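Local coordinates for cellulase (glycosyl hydrolase family 5) (Bacteroides ovatus, PDB 3ZMR), which cleaves the beta-1,4-glucan backbone of xyloglucan from within, retaining the beta configuration and releasing xyloglucan oligosaccharides, at residues 8-13 with 83-88; 27-32 with 53-58; 397-402 with 440-445. One frame throughout, in Å; residues are numbered along the deposited sequence.

Interactions 1 and 2 lie in the N-terminal BACON domain, with centres 11 Å apart, and they touch. In chain order, 8-13 comes first, then 27-32, 53-58 and 83-88, so interaction 2 falls between the two halves of interaction 1. Segment 8-13 lies against 27-32: E9 bonds by its backbone to D31, and V10 packs on I30. From segment 83-88, I87 meets I28. Interaction 3 comes last, in the catalytic barrel, where it ties together the loops after strands 391-396 and 433-436. Its centre is 68 Å from interaction 1 and 64 Å from interaction 2. The BACON domain binds no carbohydrate and may hold the catalytic module away from the cell surface.

Interaction 1. Residues 8-13 with 83-88; sequences LEVAQE and PDIIIN
I85 meets L8 and V10 mainly through its CD1 methyl. CD1 lies 4.0 Å from CG of L8 and 3.8 Å from CG2 of V10. CG2 of I85 also reaches CG2 of V10, at 4.0 Å. V10 thus meets both branches of the isoleucine. I87 adds a looser touch, its CD1 4.4 Å from CG1 of V10. I85 CG1 stands beside the backbone N (chi1 -67°) and the chain then runs out straight (chi2 177°). This sends CD1 up to the backbone of the other segment, 3.4 Å from O of L8 and 3.7 Å from N of V10. Shortening I85 to an alanine removes CD1, which is likely to open a gap beside L8 and V10 and leave CG2 of V10 with less to pack on.

The polar contact is made through water. A single water donates to O of P83 at 2.7 Å and to O of L8 at 3.1 Å. It bridges two carbonyls that could not bond to each other.

The 8-10 part pairs with the end of strand 24-31 through E9 and D31, and turns L8 and V10 toward strand 85-91. Both side chains also rest on I30, and I87 touches I28. They help fill the interior between the sheets of the BACON beta-sandwich. The contact with 83-88 thus rests on shape and apolar burial, with water serving the two carbonyls.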
loop_
_atom_site.group_PDB
_atom_site.type_symbol
_atom_site.label_atom_id
_atom_site.label_comp_id
_atom_site.label_asym_id
_atom_site.label_seq_id
_atom_site.Cartn_x
_atom_site.Cartn_y
_atom_site.Cartn_z
ATOM N N LEU A 8 7.015 -18.443 46.961
ATOM C CA LEU A 8 6.759 -17.906 45.622
ATOM C C LEU A 8 5.824 -16.702 45.719
ATOM O O LEU A 8 4.665 -16.820 46.156
ATOM C CB LEU A 8 6.158 -18.987 44.723
ATOM C CG LEU A 8 5.797 -18.566 43.293
ATOM C CD1 LEU A 8 7.027 -18.196 42.466
ATOM C CD2 LEU A 8 5.019 -19.674 42.604
ATOM N N GLU A 9 6.329 -15.541 45.306
ATOM C CA GLU A 9 5.605 -14.292 45.461
ATOM C C GLU A 9 5.551 -13.494 44.150
ATOM O O GLU A 9 6.523 -13.436 43.364
ATOM C CB GLU A 9 6.219 -13.458 46.588
ATOM C CG GLU A 9 6.265 -14.213 47.920
ATOM C CD GLU A 9 6.404 -13.311 49.125
ATOM O OE1 GLU A 9 6.980 -12.211 48.997
ATOM O OE2 GLU A 9 5.942 -13.716 50.211
ATOM N N VAL A 10 4.375 -12.938 43.892
ATOM C CA VAL A 10 4.168 -12.006 42.791
ATOM C C VAL A 10 3.309 -10.855 43.277
ATOM O O VAL A 10 2.194 -11.077 43.766
ATOM C CB VAL A 10 3.459 -12.666 41.606
ATOM C CG1 VAL A 10 3.190 -11.646 40.494
ATOM C CG2 VAL A 10 4.280 -13.829 41.079
ATOM N N ALA A 11 3.832 -9.642 43.142
ATOM C CA ALA A 11 3.145 -8.427 43.611
ATOM C C ALA A 11 1.736 -8.305 43.018
ATOM O O ALA A 11 1.484 -8.726 41.876
ATOM C CB ALA A 11 3.967 -7.177 43.321
ATOM N N GLN A 12 0.823 -7.766 43.822
ATOM C CA GLN A 12 -0.605 -7.631 43.434
ATOM C C GLN A 12 -0.782 -6.861 42.120
ATOM O O GLN A 12 -1.655 -7.201 41.307
ATOM C CB GLN A 12 -1.449 -6.996 44.561
ATOM C CG GLN A 12 -2.948 -6.991 44.274
ATOM C CD GLN A 12 -3.544 -8.389 44.112
ATOM O OE1 GLN A 12 -3.177 -9.326 44.829
ATOM N NE2 GLN A 12 -4.491 -8.522 43.188
ATOM N N GLU A 13 0.059 -5.853 41.907
ATOM C CA GLU A 13 0.041 -5.056 40.670
ATOM C C GLU A 13 0.205 -5.902 39.395
ATOM O O GLU A 13 -0.163 -5.466 38.306
ATOM C CB GLU A 13 1.133 -3.974 40.700
ATOM C CG GLU A 13 2.553 -4.526 40.720
ATOM C CD GLU A 13 3.600 -3.468 40.975
ATOM O OE1 GLU A 13 3.822 -2.631 40.075
ATOM O OE2 GLU A 13 4.201 -3.476 42.077
ATOM N N PRO A 83 1.860 -22.916 46.491
ATOM C CA PRO A 83 0.644 -22.747 45.687
ATOM C C PRO A 83 0.929 -22.028 44.370
ATOM O O PRO A 83 1.758 -21.124 44.336
ATOM C CB PRO A 83 -0.267 -21.879 46.580
ATOM C CG PRO A 83 0.378 -21.820 47.918
ATOM C CD PRO A 83 1.841 -22.070 47.696
ATOM N N ASP A 84 0.256 -22.438 43.302
ATOM C CA ASP A 84 0.325 -21.709 42.025
ATOM C C ASP A 84 -0.137 -20.270 42.197
ATOM O O ASP A 84 -1.057 -19.975 42.977
ATOM C CB ASP A 84 -0.568 -22.325 40.950
ATOM C CG ASP A 84 -0.068 -23.645 40.420
ATOM O OD1 ASP A 84 1.035 -24.112 40.780
ATOM O OD2 ASP A 84 -0.818 -24.227 39.607
ATOM N N ILE A 85 0.509 -19.386 41.443
ATOM C CA ILE A 85 0.052 -18.024 41.288
ATOM C C ILE A 85 -0.451 -17.900 39.855
ATOM O O ILE A 85 0.243 -18.246 38.895
ATOM C CB ILE A 85 1.134 -16.983 41.612
ATOM C CG1 ILE A 85 1.465 -17.056 43.112
ATOM C CG2 ILE A 85 0.672 -15.579 41.201
ATOM C CD1 ILE A 85 2.575 -16.131 43.563
ATOM N N ILE A 86 -1.689 -17.438 39.727
ATOM C CA ILE A 86 -2.346 -17.416 38.421
ATOM C C ILE A 86 -2.753 -15.991 38.092
ATOM O O ILE A 86 -3.631 -15.407 38.743
ATOM C CB ILE A 86 -3.537 -18.391 38.334
ATOM C CG1 ILE A 86 -3.045 -19.805 38.699
ATOM C CG2 ILE A 86 -4.105 -18.355 36.918
ATOM C CD1 ILE A 86 -4.095 -20.889 38.747
ATOM N N ILE A 87 -2.066 -15.445 37.096
ATOM C CA ILE A 87 -2.240 -14.067 36.653
ATOM C C ILE A 87 -3.288 -14.015 35.531
ATOM O O ILE A 87 -3.277 -14.817 34.620
ATOM C CB ILE A 87 -0.883 -13.525 36.122
ATOM C CG1 ILE A 87 0.162 -13.484 37.244
ATOM C CG2 ILE A 87 -1.057 -12.173 35.426
ATOM C CD1 ILE A 87 1.602 -13.332 36.767
ATOM N N ASN A 88 -4.208 -13.063 35.638
ATOM C CA ASN A 88 -5.185 -12.804 34.574
ATOM C C ASN A 88 -4.567 -11.870 33.523
ATOM O O ASN A 88 -3.890 -10.904 33.885
ATOM C CB ASN A 88 -6.452 -12.129 35.127
ATOM C CG ASN A 88 -7.290 -13.062 36.009
ATOM O OD1 ASN A 88 -7.641 -14.176 35.611
ATOM N ND2 ASN A 88 -7.597 -12.598 37.221
HETATM O O HOH W 1 2.773 -19.254 46.003
#

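Interaction 2. Residues 27-32 with 53-58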
loop_
_atom_site.group_PDB
_atom_site.type_symbol
_atom_site.label_atom_id
_atom_site.label_comp_id
_atom_site.label_asym_id
_atom_site.label_seq_id
_atom_site.Cartn_x
_atom_site.Cartn_y
_atom_site.Cartn_z
ATOM N N THR A 27 6.805 -5.951 31.251
ATOM C CA THR A 27 7.743 -6.615 32.155
ATOM C C THR A 27 7.109 -6.703 33.554
ATOM O O THR A 27 6.643 -5.690 34.137
ATOM C CB THR A 27 9.077 -5.865 32.237
ATOM O OG1 THR A 27 9.660 -5.788 30.945
ATOM C CG2 THR A 27 10.056 -6.552 33.175
ATOM N N ILE A 28 7.073 -7.918 34.084
ATOM C CA ILE A 28 6.649 -8.169 35.452
ATOM C C ILE A 28 7.832 -8.739 36.243
ATOM O O ILE A 28 8.882 -9.046 35.678
ATOM C CB ILE A 28 5.401 -9.088 35.519
ATOM C CG1 ILE A 28 5.731 -10.547 35.138
ATOM C CG2 ILE A 28 4.295 -8.473 34.661
ATOM C CD1 ILE A 28 4.565 -11.498 35.360
ATOM N N GLN A 29 7.648 -8.874 37.552
ATOM C CA GLN A 29 8.670 -9.463 38.408
ATOM C C GLN A 29 8.110 -10.657 39.165
ATOM O O GLN A 29 7.060 -10.581 39.787
ATOM C CB GLN A 29 9.275 -8.420 39.361
ATOM C CG GLN A 29 10.540 -8.879 40.080
ATOM C CD GLN A 29 11.166 -7.787 40.925
ATOM O OE1 GLN A 29 10.500 -7.175 41.766
ATOM N NE2 GLN A 29 12.447 -7.544 40.727
ATOM N N ILE A 30 8.857 -11.747 39.110
ATOM C CA ILE A 30 8.587 -12.972 39.862
ATOM C C ILE A 30 9.616 -13.061 41.006
ATOM O O ILE A 30 10.808 -13.019 40.770
ATOM C CB ILE A 30 8.737 -14.225 38.968
ATOM C CG1 ILE A 30 7.876 -14.119 37.698
ATOM C CG2 ILE A 30 8.440 -15.497 39.766
ATOM C CD1 ILE A 30 6.423 -13.734 37.925
ATOM N N ASP A 31 9.150 -13.155 42.248
ATOM C CA ASP A 31 10.035 -13.296 43.411
ATOM C C ASP A 31 9.917 -14.726 43.923
ATOM O O ASP A 31 9.141 -15.022 44.829
ATOM C CB ASP A 31 9.641 -12.278 44.484
ATOM C CG ASP A 31 10.673 -12.140 45.596
ATOM O OD1 ASP A 31 11.681 -12.864 45.606
ATOM O OD2 ASP A 31 10.468 -11.286 46.483
ATOM N N GLY A 32 10.710 -15.613 43.339
ATOM C CA GLY A 32 10.559 -17.045 43.596
ATOM C C GLY A 32 11.756 -17.782 44.174
ATOM O O GLY A 32 12.810 -17.206 44.412
ATOM N N GLU A 53 14.614 -18.931 38.200
ATOM C CA GLU A 53 15.252 -18.971 39.507
ATOM C C GLU A 53 15.219 -17.579 40.118
ATOM O O GLU A 53 15.467 -16.563 39.441
ATOM C CB GLU A 53 16.729 -19.391 39.429
ATOM C CG GLU A 53 17.082 -20.379 38.350
ATOM C CD GLU A 53 18.572 -20.448 38.154
ATOM O OE1 GLU A 53 19.305 -20.457 39.167
ATOM O OE2 GLU A 53 19.000 -20.479 36.988
ATOM N N GLY A 54 14.963 -17.544 41.407
ATOM C CA GLY A 54 15.082 -16.325 42.184
ATOM C C GLY A 54 14.133 -15.243 41.728
ATOM O O GLY A 54 13.002 -15.513 41.325
ATOM N N LYS A 55 14.647 -14.022 41.803
ATOM C CA LYS A 55 13.872 -12.815 41.604
ATOM C C LYS A 55 14.208 -12.257 40.218
ATOM O O LYS A 55 15.283 -11.692 39.993
ATOM C CB LYS A 55 14.178 -11.810 42.704
ATOM C CG LYS A 55 13.264 -10.612 42.761
ATOM C CD LYS A 55 13.571 -9.803 44.023
ATOM C CE LYS A 55 12.620 -8.639 44.183
ATOM N NZ LYS A 55 12.847 -7.998 45.506
ATOM N N GLN A 56 13.267 -12.445 39.299
ATOM C CA GLN A 56 13.479 -12.280 37.852
ATOM C C GLN A 56 12.496 -11.347 37.194
ATOM O O GLN A 56 11.292 -11.420 37.450
ATOM C CB GLN A 56 13.316 -13.652 37.187
ATOM C CG GLN A 56 13.579 -13.719 35.692
ATOM C CD GLN A 56 15.027 -13.421 35.373
ATOM O OE1 GLN A 56 15.925 -13.998 35.975
ATOM N NE2 GLN A 56 15.256 -12.522 34.434
ATOM N N TYR A 57 13.005 -10.503 36.290
ATOM C CA TYR A 57 12.135 -9.766 35.371
ATOM C C TYR A 57 11.720 -10.651 34.207
ATOM O O TYR A 57 12.578 -11.163 33.446
ATOM C CB TYR A 57 12.780 -8.479 34.869
ATOM C CG TYR A 57 12.820 -7.386 35.910
ATOM C CD1 TYR A 57 11.646 -6.926 36.538
ATOM C CD2 TYR A 57 14.023 -6.789 36.254
ATOM C CE1 TYR A 57 11.699 -5.916 37.465
ATOM C CE2 TYR A 57 14.064 -5.767 37.178
ATOM C CZ TYR A 57 12.888 -5.355 37.800
ATOM O OH TYR A 57 12.920 -4.330 38.743
ATOM N N VAL A 58 10.401 -10.841 34.075
ATOM C CA VAL A 58 9.814 -11.715 33.078
ATOM C C VAL A 58 8.871 -10.881 32.212
ATOM O O VAL A 58 8.102 -10.065 32.725
ATOM C CB VAL A 58 9.003 -12.870 33.732
ATOM C CG1 VAL A 58 8.266 -13.736 32.698
ATOM C CG2 VAL A 58 9.945 -13.739 34.560
HETATM O O HOH W 2 14.096 -8.975 38.998
#
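Q29 sets NE2 of its amide over one face of the Y57 ring, the two planes only 7° apart. NE2 of Q29 is 3.7 Å from CZ of Y57. K55 comes to the other face of the same amide, with its CE 3.5 Å from OE1 of Q29. The amide is thus sandwiched between a tyrosine ring and a lysine chain. Q29 gets there with CG anti to the backbone N (chi1 -168°) and an extended chain. A water fixes its turn: NE2 of Q29 donates to it at 2.8 Å, and the water donates to O of K55.

The row continues at both ends. D31 crosses the methylenes of K55 at a slant, its OD1 3.9 Å from CD of K55. OD2 of D31 and NZ of K55 are 4.2 Å apart, too far for a salt bridge. T27 crosses Y57 at about a right angle, its CG2 3.7 Å from CD1 of the ring, while its OG1 bonds to N59.

I28, I30 and V58 are buried on the opposite face, which Q56 shares at its border. CG1 of I30 meets CG2 of V58 at 3.8 Å, and W36 and I38 of strand 36-40 pack against this side.

Between the faces the backbones pair regularly. I28 and V58 bond both ways, as do I30 and Q56. N of G32 then reaches O of G54 at 3.1 Å, from above the carbonyl plane. The backbone of G54 turns with phi 62°, which a side chain would resist. This is an antiparallel pair of strands, 24-31 and 55-62, with a polar outer face and a largely apolar inner one, as in a beta-sandwich domain such as BACON.

Interaction 3. Residues 397-402 with 440-445; sequences GPTLRD and GYTEKL
T442 donates from OG1 to O of L400 at 2.7 Å, in the carbonyl plane and on a lone pair. Its OG1 sits between the backbone N and the carbonyl carbon (chi1 61°). The same rotation places CG2 over the centre of the Y441 ring and 3.6 Å from OD2 of D402. The T442 side chain is therefore used on both branches. L400 is stretched out (chi1 -163°), which carries its CD1 as well as its CB past O of T442, at 3.6 and 3.5 Å. The L400 side chain also touches L413 and R416 of helix 406-429.

The two loops follow barrel strands 391-396 and 433-436, the seventh and eighth of the TIM barrel. They lie at the C-terminal ends of the strands, where such barrels carry their active sites. E395, the inferred nucleophile, is on strand 391-396, and W437, which binds substrate, comes just before segment 440-445.

The E443 chain turns at its second torsion (chi2 -56°), bringing the carboxylate back over its own loop. OE2 accepts the N-H of Y441, with N 3.0 Å away, and that of A439. OE1 takes a water that bonds to OG1 of T399 at 2.8 Å. T399 keeps OG1 anti to its N, leaving CG2 to cover one face of the R401 guanidinium. A second water joins OH of Y441 to OD1 of D402, 2.8 Å from the latter.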
loop_
_atom_site.group_PDB
_atom_site.type_symbol
_atom_site.label_atom_id
_atom_site.label_comp_id
_atom_site.label_asym_id
_atom_site.label_seq_id
_atom_site.Cartn_x
_atom_site.Cartn_y
_atom_site.Cartn_z
ATOM N N GLY A 397 4.822 -0.715 -16.373
ATOM C CA GLY A 397 4.895 -0.276 -17.763
ATOM C C GLY A 397 6.280 0.183 -18.179
ATOM O O GLY A 397 7.061 0.677 -17.370
ATOM N N PRO A 398 6.603 -0.023 -19.468
ATOM C CA PRO A 398 7.893 0.398 -19.983
ATOM C C PRO A 398 7.871 1.792 -20.615
ATOM O O PRO A 398 6.872 2.197 -21.251
ATOM C CB PRO A 398 8.155 -0.647 -21.066
ATOM C CG PRO A 398 6.792 -0.922 -21.619
ATOM C CD PRO A 398 5.830 -0.767 -20.487
ATOM N N THR A 399 8.988 2.495 -20.495
ATOM C CA THR A 399 9.122 3.753 -21.250
ATOM C C THR A 399 9.150 3.472 -22.758
ATOM O O THR A 399 9.335 2.335 -23.198
ATOM C CB THR A 399 10.364 4.538 -20.807
ATOM O OG1 THR A 399 10.310 5.875 -21.342
ATOM C CG2 THR A 399 11.640 3.808 -21.256
ATOM N N LEU A 400 8.953 4.531 -23.537
ATOM C CA LEU A 400 9.078 4.437 -24.985
ATOM C C LEU A 400 10.273 5.284 -25.409
ATOM O O LEU A 400 10.298 6.497 -25.247
ATOM C CB LEU A 400 7.780 4.848 -25.685
ATOM C CG LEU A 400 7.616 4.437 -27.156
ATOM C CD1 LEU A 400 6.147 4.537 -27.594
ATOM C CD2 LEU A 400 8.532 5.268 -28.065
ATOM N N ARG A 401 11.286 4.581 -25.916
ATOM C CA ARG A 401 12.581 5.150 -26.268
ATOM C C ARG A 401 12.555 5.670 -27.720
ATOM O O ARG A 401 13.008 5.012 -28.667
ATOM C CB ARG A 401 13.694 4.126 -25.999
ATOM C CG ARG A 401 13.680 3.604 -24.566
ATOM C CD ARG A 401 14.873 2.733 -24.251
ATOM N NE ARG A 401 14.672 2.047 -22.971
ATOM C CZ ARG A 401 15.009 2.541 -21.782
ATOM N NH1 ARG A 401 15.591 3.730 -21.648
ATOM N NH2 ARG A 401 14.729 1.811 -20.701
ATOM N N ASP A 402 11.975 6.856 -27.854
ATOM C CA ASP A 402 11.627 7.438 -29.150
ATOM C C ASP A 402 12.809 7.969 -29.941
ATOM O O ASP A 402 12.639 8.365 -31.090
ATOM C CB ASP A 402 10.515 8.505 -29.035
ATOM C CG ASP A 402 10.966 9.790 -28.351
ATOM O OD1 ASP A 402 11.868 9.783 -27.504
ATOM O OD2 ASP A 402 10.327 10.836 -28.591
ATOM N N GLY A 440 2.179 10.995 -19.138
ATOM C CA GLY A 440 1.977 12.046 -20.162
ATOM C C GLY A 440 3.150 12.339 -21.080
ATOM O O GLY A 440 3.145 13.361 -21.785
ATOM N N TYR A 441 4.139 11.452 -21.065
ATOM C CA TYR A 441 5.352 11.599 -21.891
ATOM C C TYR A 441 5.287 10.508 -22.985
ATOM O O TYR A 441 4.185 10.141 -23.437
ATOM C CB TYR A 441 6.622 11.583 -21.006
ATOM C CG TYR A 441 7.916 11.895 -21.724
ATOM C CD1 TYR A 441 8.042 13.046 -22.469
ATOM C CD2 TYR A 441 9.004 11.019 -21.656
ATOM C CE1 TYR A 441 9.231 13.348 -23.143
ATOM C CE2 TYR A 441 10.173 11.285 -22.346
ATOM C CZ TYR A 441 10.286 12.460 -23.075
ATOM O OH TYR A 441 11.442 12.702 -23.772
ATOM N N THR A 442 6.419 9.987 -23.440
ATOM C CA THR A 442 6.370 9.086 -24.594
ATOM C C THR A 442 5.640 7.764 -24.358
ATOM O O THR A 442 5.151 7.135 -25.300
ATOM C CB THR A 442 7.775 8.757 -25.108
ATOM O OG1 THR A 442 8.516 8.106 -24.078
ATOM C CG2 THR A 442 8.483 10.022 -25.565
ATOM N N GLU A 443 5.553 7.382 -23.093
ATOM C CA GLU A 443 4.852 6.168 -22.661
ATOM C C GLU A 443 3.330 6.355 -22.526
ATOM O O GLU A 443 2.605 5.394 -22.211
ATOM C CB GLU A 443 5.413 5.689 -21.323
ATOM C CG GLU A 443 4.906 6.459 -20.096
ATOM C CD GLU A 443 5.148 7.960 -20.176
ATOM O OE1 GLU A 443 6.295 8.385 -20.497
ATOM O OE2 GLU A 443 4.189 8.718 -19.920
ATOM N N LYS A 444 2.817 7.553 -22.784
ATOM C CA LYS A 444 1.424 7.836 -22.491
ATOM C C LYS A 444 0.457 7.050 -23.406
ATOM O O LYS A 444 0.794 6.713 -24.567
ATOM C CB LYS A 444 1.156 9.342 -22.562
ATOM C CG LYS A 444 1.041 9.885 -23.981
ATOM C CD LYS A 444 1.121 11.408 -24.013
ATOM C CE LYS A 444 0.886 11.912 -25.431
ATOM N NZ LYS A 444 1.045 13.388 -25.523
ATOM N N LEU A 445 -0.747 6.762 -22.886
ATOM C CA LEU A 445 -1.755 6.079 -23.683
ATOM C C LEU A 445 -2.719 7.030 -24.368
ATOM O O LEU A 445 -3.306 6.698 -25.396
ATOM C CB LEU A 445 -2.520 5.072 -22.850
ATOM C CG LEU A 445 -1.697 3.988 -22.188
ATOM C CD1 LEU A 445 -2.644 3.115 -21.378
ATOM C CD2 LEU A 445 -0.894 3.147 -23.198
HETATM O O HOH W 3 8.490 7.359 -19.872
HETATM O O HOH W 4 12.622 10.897 -25.065
#